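Local coordinates for protein protoporphyrinogen oxidase (Exiguobacterium sibiricum, PDB 3LOV) that probably oxidises coproporphyrinogen III to coproporphyrin III with molecular oxygen in bacterial heme b biosynthesis, using bound FAD as cofactor, at residues E39-K44 against S249-E254. Sequence-based numbering, arbitrary orientation.
With FAD (flavin-adenine dinucleotide), chain B.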
loop_
_atom_site.group_PDB
_atom_site.type_symbol
_atom_site.label_atom_id
_atom_site.label_comp_id
_atom_site.label_asym_id
_atom_site.label_seq_id
_atom_site.Cartn_x
_atom_site.Cartn_y
_atom_site.Cartn_z
ATOM N N GLU A 39 -17.380 13.937 -1.262
ATOM C CA GLU A 39 -18.107 14.385 -0.066
ATOM C C GLU A 39 -17.333 14.314 1.271
ATOM O O GLU A 39 -17.906 14.656 2.297
ATOM C CB GLU A 39 -19.344 13.520 0.099
ATOM C CG GLU A 39 -19.052 12.139 0.629
ATOM C CD GLU A 39 -18.661 11.170 -0.435
ATOM O OE1 GLU A 39 -18.151 11.592 -1.511
ATOM O OE2 GLU A 39 -18.865 9.970 -0.178
ATOM N N ARG A 40 -16.088 13.807 1.265
ATOM C CA ARG A 40 -15.348 13.493 2.506
ATOM C C ARG A 40 -13.862 13.598 2.273
ATOM O O ARG A 40 -13.411 13.505 1.161
ATOM C CB ARG A 40 -15.656 12.072 3.001
ATOM C CG ARG A 40 -15.133 10.943 2.050
ATOM C CD ARG A 40 -15.546 9.557 2.518
ATOM N NE ARG A 40 -14.814 9.135 3.710
ATOM C CZ ARG A 40 -13.584 8.622 3.728
ATOM N NH1 ARG A 40 -12.882 8.436 2.620
ATOM N NH2 ARG A 40 -13.039 8.310 4.893
ATOM N N LEU A 41 -13.115 13.834 3.350
ATOM C CA LEU A 41 -11.659 13.760 3.345
ATOM C C LEU A 41 -11.267 12.308 3.613
ATOM O O LEU A 41 -12.097 11.523 4.039
ATOM C CB LEU A 41 -11.082 14.652 4.449
ATOM C CG LEU A 41 -11.330 16.148 4.357
ATOM C CD1 LEU A 41 -10.817 16.855 5.630
ATOM C CD2 LEU A 41 -10.692 16.669 3.075
ATOM N N GLY A 42 -10.031 11.930 3.308
ATOM C CA GLY A 42 -9.551 10.586 3.645
ATOM C C GLY A 42 -9.081 9.724 2.505
ATOM O O GLY A 42 -8.180 8.869 2.676
ATOM N N GLY A 43 -9.661 9.951 1.330
ATOM C CA GLY A 43 -9.262 9.205 0.159
ATOM C C GLY A 43 -9.557 7.749 0.417
ATOM O O GLY A 43 -10.655 7.382 0.847
ATOM N N LYS A 44 -8.555 6.915 0.206
ATOM C CA LYS A 44 -8.704 5.461 0.459
ATOM C C LYS A 44 -8.881 5.038 1.932
ATOM O O LYS A 44 -9.275 3.907 2.214
ATOM C CB LYS A 44 -7.465 4.764 -0.115
ATOM C CG LYS A 44 -7.390 4.823 -1.637
ATOM C CD LYS A 44 -5.966 4.515 -2.125
ATOM C CE LYS A 44 -5.759 4.472 -3.625
ATOM N NZ LYS A 44 -6.462 5.445 -4.478
ATOM N N SER A 249 -6.002 26.629 6.969
ATOM C CA SER A 249 -6.270 26.055 5.642
ATOM C C SER A 249 -7.758 25.984 5.368
ATOM O O SER A 249 -8.503 25.535 6.211
ATOM C CB SER A 249 -5.711 24.644 5.588
ATOM O OG SER A 249 -4.312 24.643 5.742
ATOM N N GLU A 250 -8.186 26.441 4.210
ATOM C CA GLU A 250 -9.588 26.333 3.826
ATOM C C GLU A 250 -9.830 25.020 3.072
ATOM O O GLU A 250 -9.218 24.777 2.049
ATOM C CB GLU A 250 -9.976 27.493 2.939
ATOM C CG GLU A 250 -11.496 27.639 2.795
ATOM C CD GLU A 250 -11.904 28.373 1.535
ATOM O OE1 GLU A 250 -11.038 29.019 0.907
ATOM O OE2 GLU A 250 -13.097 28.304 1.172
ATOM N N ILE A 251 -10.730 24.173 3.585
ATOM C CA ILE A 251 -11.011 22.866 2.975
ATOM C C ILE A 251 -12.289 22.995 2.159
ATOM O O ILE A 251 -13.337 23.275 2.738
ATOM C CB ILE A 251 -11.292 21.736 4.021
ATOM C CG1 ILE A 251 -10.176 21.593 5.075
ATOM C CG2 ILE A 251 -11.596 20.426 3.307
ATOM C CD1 ILE A 251 -9.106 20.704 4.751
ATOM N N ARG A 252 -12.236 22.742 0.848
ATOM C CA ARG A 252 -13.463 22.759 0.043
ATOM C C ARG A 252 -13.832 21.346 -0.390
ATOM O O ARG A 252 -13.151 20.752 -1.220
ATOM C CB ARG A 252 -13.322 23.657 -1.197
ATOM C CG ARG A 252 -12.714 25.068 -0.963
ATOM C CD ARG A 252 -13.696 26.205 -1.184
ATOM N NE ARG A 252 -14.157 26.307 -2.569
ATOM C CZ ARG A 252 -13.530 26.969 -3.541
ATOM N NH1 ARG A 252 -12.382 27.605 -3.314
ATOM N NH2 ARG A 252 -14.055 26.976 -4.770
ATOM N N LEU A 253 -14.901 20.807 0.154
ATOM C CA LEU A 253 -15.361 19.484 -0.267
ATOM C C LEU A 253 -16.212 19.635 -1.538
ATOM O O LEU A 253 -16.604 20.738 -1.913
ATOM C CB LEU A 253 -16.170 18.815 0.841
ATOM C CG LEU A 253 -15.479 18.493 2.156
ATOM C CD1 LEU A 253 -16.542 17.988 3.154
ATOM C CD2 LEU A 253 -14.311 17.492 1.976
ATOM N N GLU A 254 -16.503 18.523 -2.182
ATOM C CA GLU A 254 -17.312 18.507 -3.382
ATOM C C GLU A 254 -16.828 19.561 -4.378
ATOM O O GLU A 254 -17.635 20.214 -4.986
ATOM C CB GLU A 254 -18.799 18.749 -3.037
ATOM C CG GLU A 254 -19.421 17.730 -2.110
ATOM C CD GLU A 254 -19.797 16.396 -2.773
ATOM O OE1 GLU A 254 -19.531 16.182 -3.961
ATOM O OE2 GLU A 254 -20.355 15.521 -2.084
HETATM P PA FAD B . -5.997 8.858 -2.205
HETATM O O1A FAD B . -6.266 8.243 -0.873
HETATM O O2A FAD B . -6.415 8.127 -3.425
HETATM O O5B FAD B . -6.659 10.304 -2.228
HETATM C C5B FAD B . -6.862 11.030 -3.413
HETATM C C4B FAD B . -7.873 12.142 -3.109
HETATM O O4B FAD B . -7.973 13.048 -4.210
HETATM C C3B FAD B . -9.243 11.561 -2.824
HETATM O O3B FAD B . -9.828 12.137 -1.669
HETATM C C2B FAD B . -9.981 11.910 -4.102
HETATM O O2B FAD B . -11.337 12.113 -3.912
HETATM C C1B FAD B . -9.328 13.211 -4.520
HETATM N N9A FAD B . -9.460 13.562 -5.943
HETATM C C8A FAD B . -9.488 12.786 -7.081
HETATM N N7A FAD B . -9.625 13.575 -8.176
HETATM C C5A FAD B . -9.691 14.870 -7.741
HETATM C C6A FAD B . -9.809 16.103 -8.386
HETATM N N6A FAD B . -9.853 16.187 -9.713
HETATM N N1A FAD B . -9.850 17.268 -7.637
HETATM C C2A FAD B . -9.732 17.222 -6.269
HETATM N N3A FAD B . -9.588 16.003 -5.634
HETATM C C4A FAD B . -9.590 14.862 -6.353
HETATM N N1 FAD B . -0.851 1.560 2.696
HETATM C C2 FAD B . -0.341 1.208 3.915
HETATM O O2 FAD B . 0.584 1.857 4.422
HETATM N N3 FAD B . -0.842 0.111 4.568
HETATM C C4 FAD B . -1.817 -0.656 4.041
HETATM O O4 FAD B . -2.237 -1.596 4.690
HETATM C C4X FAD B . -2.328 -0.348 2.798
HETATM N N5 FAD B . -3.363 -1.104 2.272
HETATM C C5X FAD B . -3.876 -0.752 1.021
HETATM C C6 FAD B . -4.895 -1.522 0.449
HETATM C C7 FAD B . -5.418 -1.182 -0.809
HETATM C C7M FAD B . -6.517 -2.006 -1.412
HETATM C C8 FAD B . -4.949 -0.043 -1.490
HETATM C C8M FAD B . -5.476 0.355 -2.857
HETATM C C9 FAD B . -3.947 0.740 -0.925
HETATM C C9A FAD B . -3.393 0.395 0.330
HETATM N N10 FAD B . -2.383 1.179 0.900
HETATM C C10 FAD B . -1.849 0.793 2.136
HETATM C "C1'" FAD B . -1.797 2.398 0.227
HETATM C "C2'" FAD B . -2.509 3.657 0.779
HETATM O "O2'" FAD B . -3.844 3.590 0.439
HETATM C "C3'" FAD B . -1.931 4.969 0.231
HETATM O "O3'" FAD B . -0.681 5.144 0.886
HETATM C "C4'" FAD B . -2.768 6.244 0.507
HETATM O "O4'" FAD B . -4.152 6.045 0.727
HETATM C "C5'" FAD B . -2.697 7.216 -0.655
HETATM O "O5'" FAD B . -3.344 8.409 -0.291
HETATM P P FAD B . -3.353 9.614 -1.311
HETATM O O1P FAD B . -2.054 9.744 -2.063
HETATM O O2P FAD B . -3.888 10.894 -0.716
HETATM O O3P FAD B . -4.436 9.147 -2.445
#
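Glu39 and Glu254 bring their backbones closest, 5.3 Å between CA atoms, where residues 39-41 of the irregular loop run roughly antiparallel (145°) to residues 251-254. Leu41 carries the apolar part: its CD2 meets Ile251 CG2 tip to tip at 3.9 Å, while its side chain crosses that of Leu253 at about a right angle. The two methyls of Leu253 rest against the loop backbone, CD1 3.7 Å from Glu39 O and CD2 against Arg40 C. At the solvent-exposed end of the contact Glu254, bent at chi2 (-78°), folds its carboxylate back over Glu39, setting OE2 3.1 Å from Glu39 CB. Glu39 OE1 remains 4.5 Å from Glu254 OE2, two like charges that probably add nothing attractive. Farther along, the loop turns through Gly42 and Gly43 onto the cofactor, and Lys44 grips one phosphate of FAD twice, N to O1A (2.9 Å, 168°) and NZ to O2A. The side chain of Arg40 starts off away from the strand; its NH2 makes a salt bridge to Glu236 and a hydrogen bond to Val45 O. Leu41 and Ile251 pack against helix 235-245, and Leu41 also touches Leu17 of helix 14-26; strand 250-252 is the outer strand of the parallel Rossmann-type sheet, beside strand 31-35, from which the loop emerges.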